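Local coordinates for hypothetical protein yiiM (Escherichia coli, PDB 1O65) that probably acts as a molybdenum-binding oxidoreductase of the MOSC family that works on nitrogenous compounds, at residues E11-K23 against A93-L105. Sequence-based numbering, arbitrary orientation.
Sequences EQMRYPVDVYTGK and APAFGENLSTDGL
Asp18 and Ser101 form an antiparallel hydrogen-bonded pair, Asp18 N giving to Ser101 O at 2.8 Å and Ser101 N returning to Asp18 O at 2.7 Å. This short ladder joins strand 14-21 to strand 100-102 in the mixed sheet of the MOSC fold, and illustrates how a few backbone bonds fix a register while side chains extend the join beyond them. Two residues along each strand, past the non-hydrogen-bonded pair Val19-Leu100, Tyr20 N bonds to Asn99 O, and Asn99 ND2 reaches back to Tyr20 O in a nearly straight bond (171°); Asp54 and Cys70 engage the rest of that amide. A water gathers Asp18 OD2, Ser101 OG and Tyr20 OH. Arg74 NH1 makes a salt bridge to Asp18 OD2 and a hydrogen bond with Ser101 OG. Packing takes over farther out. The Tyr20 ring receives Pro94 CB over one face, a CH-pi contact 3.9 Å from the centroid, with Ser101 CB at its edge. With CG anti to the carbonyl carbon (chi1 -54°), Tyr15 lays its ring over Leu105. Without that ring, as with an alanine here, Leu105 CD1 and CD2 would probably lose their aromatic partner and border a gap. In this second CH-pi contact, Leu105 CD2 lies 3.3 Å from Tyr15 CZ, displaced toward the ring's rim.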
loop_
_atom_site.group_PDB
_atom_site.type_symbol
_atom_site.label_atom_id
_atom_site.label_comp_id
_atom_site.label_asym_id
_atom_site.label_seq_id
_atom_site.Cartn_x
_atom_site.Cartn_y
_atom_site.Cartn_z
ATOM N N GLU A 11 15.539 13.698 -9.951
ATOM C CA GLU A 11 16.095 12.643 -10.784
ATOM C C GLU A 11 15.089 12.088 -11.790
ATOM O O GLU A 11 15.358 11.106 -12.495
ATOM C CB GLU A 11 16.557 11.465 -9.913
ATOM C CG GLU A 11 17.828 11.605 -9.125
ATOM C CD GLU A 11 19.079 11.752 -9.975
ATOM O OE1 GLU A 11 19.589 10.744 -10.486
ATOM O OE2 GLU A 11 19.542 12.910 -10.113
ATOM N N GLN A 12 13.860 12.622 -11.784
ATOM C CA GLN A 12 12.807 12.175 -12.675
ATOM C C GLN A 12 12.574 10.678 -12.562
ATOM O O GLN A 12 12.661 9.956 -13.569
ATOM C CB GLN A 12 13.121 12.549 -14.147
ATOM C CG GLN A 12 12.982 14.030 -14.381
ATOM C CD GLN A 12 12.899 14.504 -15.807
ATOM O OE1 GLN A 12 12.556 15.684 -15.997
ATOM N NE2 GLN A 12 13.187 13.684 -16.804
ATOM N N MET A 13 12.389 10.187 -11.330
ATOM C CA MET A 13 12.107 8.763 -11.173
ATOM C C MET A 13 10.778 8.430 -11.880
ATOM O O MET A 13 9.742 8.985 -11.564
ATOM C CB MET A 13 12.052 8.317 -9.728
ATOM C CG MET A 13 13.345 8.422 -8.940
ATOM S SD MET A 13 14.807 7.888 -9.791
ATOM C CE MET A 13 14.555 6.149 -10.099
ATOM N N ARG A 14 10.830 7.501 -12.814
ATOM C CA ARG A 14 9.676 7.081 -13.602
ATOM C C ARG A 14 9.482 5.588 -13.524
ATOM O O ARG A 14 10.430 4.814 -13.579
ATOM C CB ARG A 14 9.875 7.556 -15.064
ATOM C CG ARG A 14 9.117 8.830 -15.317
ATOM C CD ARG A 14 9.893 9.972 -15.889
ATOM N NE ARG A 14 10.233 9.798 -17.275
ATOM C CZ ARG A 14 10.524 10.730 -18.170
ATOM N NH1 ARG A 14 10.532 12.022 -17.896
ATOM N NH2 ARG A 14 10.823 10.336 -19.398
ATOM N N TYR A 15 8.254 5.137 -13.234
ATOM C CA TYR A 15 7.999 3.708 -13.059
ATOM C C TYR A 15 6.814 3.229 -13.879
ATOM O O TYR A 15 5.667 3.633 -13.654
ATOM C CB TYR A 15 7.807 3.383 -11.584
ATOM C CG TYR A 15 8.919 3.835 -10.661
ATOM C CD1 TYR A 15 10.019 3.042 -10.383
ATOM C CD2 TYR A 15 8.884 5.104 -10.089
ATOM C CE1 TYR A 15 11.034 3.458 -9.532
ATOM C CE2 TYR A 15 9.889 5.539 -9.248
ATOM C CZ TYR A 15 10.957 4.709 -8.973
ATOM O OH TYR A 15 11.932 5.167 -8.118
ATOM N N PRO A 16 7.115 2.435 -14.911
ATOM C CA PRO A 16 6.069 1.860 -15.756
ATOM C C PRO A 16 5.088 1.111 -14.874
ATOM O O PRO A 16 5.502 0.447 -13.908
ATOM C CB PRO A 16 6.824 0.962 -16.696
ATOM C CG PRO A 16 8.175 1.556 -16.822
ATOM C CD PRO A 16 8.429 2.414 -15.601
ATOM N N VAL A 17 3.788 1.201 -15.170
ATOM C CA VAL A 17 2.859 0.534 -14.270
ATOM C C VAL A 17 1.739 -0.218 -14.931
ATOM O O VAL A 17 1.139 0.260 -15.888
ATOM C CB VAL A 17 2.329 1.589 -13.260
ATOM C CG1 VAL A 17 1.377 2.570 -13.919
ATOM C CG2 VAL A 17 1.677 0.914 -12.068
ATOM N N ASP A 18 1.458 -1.420 -14.455
ATOM C CA ASP A 18 0.326 -2.226 -14.914
ATOM C C ASP A 18 -0.847 -1.917 -13.973
ATOM O O ASP A 18 -0.633 -1.831 -12.756
ATOM C CB ASP A 18 0.685 -3.715 -14.845
ATOM C CG ASP A 18 1.699 -4.091 -15.910
ATOM O OD1 ASP A 18 1.686 -3.441 -16.988
ATOM O OD2 ASP A 18 2.487 -5.017 -15.700
ATOM N N VAL A 19 -2.025 -1.747 -14.529
ATOM C CA VAL A 19 -3.242 -1.351 -13.859
ATOM C C VAL A 19 -4.284 -2.453 -13.836
ATOM O O VAL A 19 -4.511 -3.124 -14.850
ATOM C CB VAL A 19 -3.888 -0.152 -14.619
ATOM C CG1 VAL A 19 -5.072 0.406 -13.832
ATOM C CG2 VAL A 19 -2.874 0.909 -14.950
ATOM N N TYR A 20 -4.881 -2.718 -12.683
ATOM C CA TYR A 20 -5.884 -3.754 -12.526
ATOM C C TYR A 20 -7.102 -3.230 -11.772
ATOM O O TYR A 20 -6.973 -2.398 -10.873
ATOM C CB TYR A 20 -5.398 -4.996 -11.779
ATOM C CG TYR A 20 -4.202 -5.685 -12.407
ATOM C CD1 TYR A 20 -2.930 -5.178 -12.195
ATOM C CD2 TYR A 20 -4.344 -6.803 -13.226
ATOM C CE1 TYR A 20 -1.823 -5.762 -12.775
ATOM C CE2 TYR A 20 -3.238 -7.405 -13.801
ATOM C CZ TYR A 20 -1.985 -6.891 -13.570
ATOM O OH TYR A 20 -0.861 -7.460 -14.110
ATOM N N THR A 21 -8.296 -3.602 -12.216
ATOM C CA THR A 21 -9.514 -3.216 -11.539
ATOM C C THR A 21 -10.499 -4.399 -11.598
ATOM O O THR A 21 -10.333 -5.300 -12.410
ATOM C CB THR A 21 -10.238 -1.997 -12.114
ATOM O OG1 THR A 21 -10.727 -2.335 -13.416
ATOM C CG2 THR A 21 -9.378 -0.753 -12.178
ATOM N N GLY A 22 -11.471 -4.354 -10.713
ATOM C CA GLY A 22 -12.518 -5.348 -10.621
ATOM C C GLY A 22 -13.506 -4.983 -9.517
ATOM O O GLY A 22 -13.362 -3.957 -8.864
ATOM N N LYS A 23 -14.523 -5.816 -9.370
ATOM C CA LYS A 23 -15.534 -5.651 -8.322
ATOM C C LYS A 23 -15.269 -6.773 -7.286
ATOM O O LYS A 23 -14.479 -7.665 -7.700
ATOM C CB LYS A 23 -16.946 -5.784 -8.867
ATOM N N ALA A 93 0.519 -10.962 -10.280
ATOM C CA ALA A 93 -0.373 -9.804 -10.156
ATOM C C ALA A 93 -1.689 -10.133 -10.857
ATOM O O ALA A 93 -1.669 -10.819 -11.880
ATOM C CB ALA A 93 0.334 -8.616 -10.805
ATOM N N PRO A 94 -2.834 -9.735 -10.328
ATOM C CA PRO A 94 -2.910 -8.983 -9.087
ATOM C C PRO A 94 -3.470 -9.807 -7.946
ATOM O O PRO A 94 -4.398 -9.385 -7.231
ATOM C CB PRO A 94 -3.889 -7.870 -9.475
ATOM C CG PRO A 94 -4.898 -8.618 -10.312
ATOM C CD PRO A 94 -4.104 -9.616 -11.096
ATOM N N ALA A 95 -2.822 -10.933 -7.641
ATOM C CA ALA A 95 -3.292 -11.831 -6.602
ATOM C C ALA A 95 -3.517 -11.142 -5.266
ATOM O O ALA A 95 -4.391 -11.541 -4.498
ATOM C CB ALA A 95 -2.341 -13.002 -6.407
ATOM N N PHE A 96 -2.743 -10.110 -4.939
ATOM C CA PHE A 96 -2.927 -9.436 -3.652
ATOM C C PHE A 96 -3.978 -8.350 -3.693
ATOM O O PHE A 96 -4.100 -7.621 -2.701
ATOM C CB PHE A 96 -1.575 -8.896 -3.140
ATOM C CG PHE A 96 -0.738 -9.983 -2.507
ATOM C CD1 PHE A 96 -0.902 -10.323 -1.177
ATOM C CD2 PHE A 96 0.177 -10.698 -3.260
ATOM C CE1 PHE A 96 -0.153 -11.335 -0.606
ATOM C CE2 PHE A 96 0.934 -11.715 -2.699
ATOM C CZ PHE A 96 0.771 -12.034 -1.372
ATOM N N GLY A 97 -4.740 -8.213 -4.762
ATOM C CA GLY A 97 -5.785 -7.208 -4.859
ATOM C C GLY A 97 -5.296 -5.839 -5.328
ATOM O O GLY A 97 -6.087 -4.889 -5.419
ATOM N N GLU A 98 -4.054 -5.701 -5.762
ATOM C CA GLU A 98 -3.533 -4.421 -6.184
ATOM C C GLU A 98 -4.150 -3.834 -7.436
ATOM O O GLU A 98 -4.609 -4.490 -8.369
ATOM C CB GLU A 98 -2.007 -4.522 -6.389
ATOM C CG GLU A 98 -1.591 -5.406 -7.544
ATOM C CD GLU A 98 -1.281 -6.817 -7.078
ATOM O OE1 GLU A 98 -2.020 -7.323 -6.211
ATOM O OE2 GLU A 98 -0.303 -7.426 -7.556
ATOM N N ASN A 99 -4.143 -2.497 -7.479
ATOM C CA ASN A 99 -4.565 -1.784 -8.685
ATOM C C ASN A 99 -3.316 -1.475 -9.519
ATOM O O ASN A 99 -3.379 -1.465 -10.740
ATOM C CB ASN A 99 -5.236 -0.460 -8.359
ATOM C CG ASN A 99 -6.419 -0.617 -7.429
ATOM O OD1 ASN A 99 -6.382 -0.085 -6.307
ATOM N ND2 ASN A 99 -7.443 -1.320 -7.910
ATOM N N LEU A 100 -2.205 -1.205 -8.810
ATOM C CA LEU A 100 -0.968 -0.821 -9.478
ATOM C C LEU A 100 0.154 -1.840 -9.313
ATOM O O LEU A 100 0.534 -2.198 -8.210
ATOM C CB LEU A 100 -0.485 0.536 -8.977
ATOM C CG LEU A 100 -1.427 1.729 -9.146
ATOM C CD1 LEU A 100 -0.781 3.018 -8.676
ATOM C CD2 LEU A 100 -1.894 1.855 -10.587
ATOM N N SER A 101 0.743 -2.267 -10.441
ATOM C CA SER A 101 1.808 -3.270 -10.375
ATOM C C SER A 101 3.054 -2.738 -11.075
ATOM O O SER A 101 2.960 -2.262 -12.203
ATOM C CB SER A 101 1.353 -4.586 -10.971
ATOM O OG SER A 101 2.416 -5.526 -11.026
ATOM N N THR A 102 4.205 -2.796 -10.412
ATOM C CA THR A 102 5.459 -2.309 -10.907
ATOM C C THR A 102 6.704 -3.106 -10.470
ATOM O O THR A 102 6.698 -4.001 -9.634
ATOM C CB THR A 102 5.771 -0.912 -10.275
ATOM O OG1 THR A 102 5.823 -1.109 -8.853
ATOM C CG2 THR A 102 4.822 0.183 -10.651
ATOM N N ASP A 103 7.836 -2.638 -10.986
ATOM C CA ASP A 103 9.169 -3.065 -10.609
ATOM C C ASP A 103 9.880 -1.773 -10.123
ATOM O O ASP A 103 9.418 -0.705 -10.539
ATOM C CB ASP A 103 10.019 -3.588 -11.746
ATOM C CG ASP A 103 9.653 -4.965 -12.251
ATOM O OD1 ASP A 103 9.803 -5.963 -11.525
ATOM O OD2 ASP A 103 9.232 -5.003 -13.429
ATOM N N GLY A 104 10.881 -1.876 -9.271
ATOM C CA GLY A 104 11.635 -0.713 -8.848
ATOM C C GLY A 104 11.097 0.040 -7.661
ATOM O O GLY A 104 11.763 0.987 -7.227
ATOM N N LEU A 105 9.901 -0.257 -7.149
ATOM C CA LEU A 105 9.336 0.452 -6.010
ATOM C C LEU A 105 8.997 -0.519 -4.889
ATOM O O LEU A 105 8.178 -1.439 -5.060
ATOM C CB LEU A 105 8.094 1.246 -6.407
ATOM C CG LEU A 105 8.319 2.497 -7.254
ATOM C CD1 LEU A 105 6.996 3.093 -7.705
ATOM C CD2 LEU A 105 9.096 3.549 -6.485
HETATM O O HOH W 1 7.756 -0.941 -13.411
HETATM O O HOH W 2 5.211 -2.292 -14.597
HETATM O O HOH W 3 2.007 -6.535 -13.810
#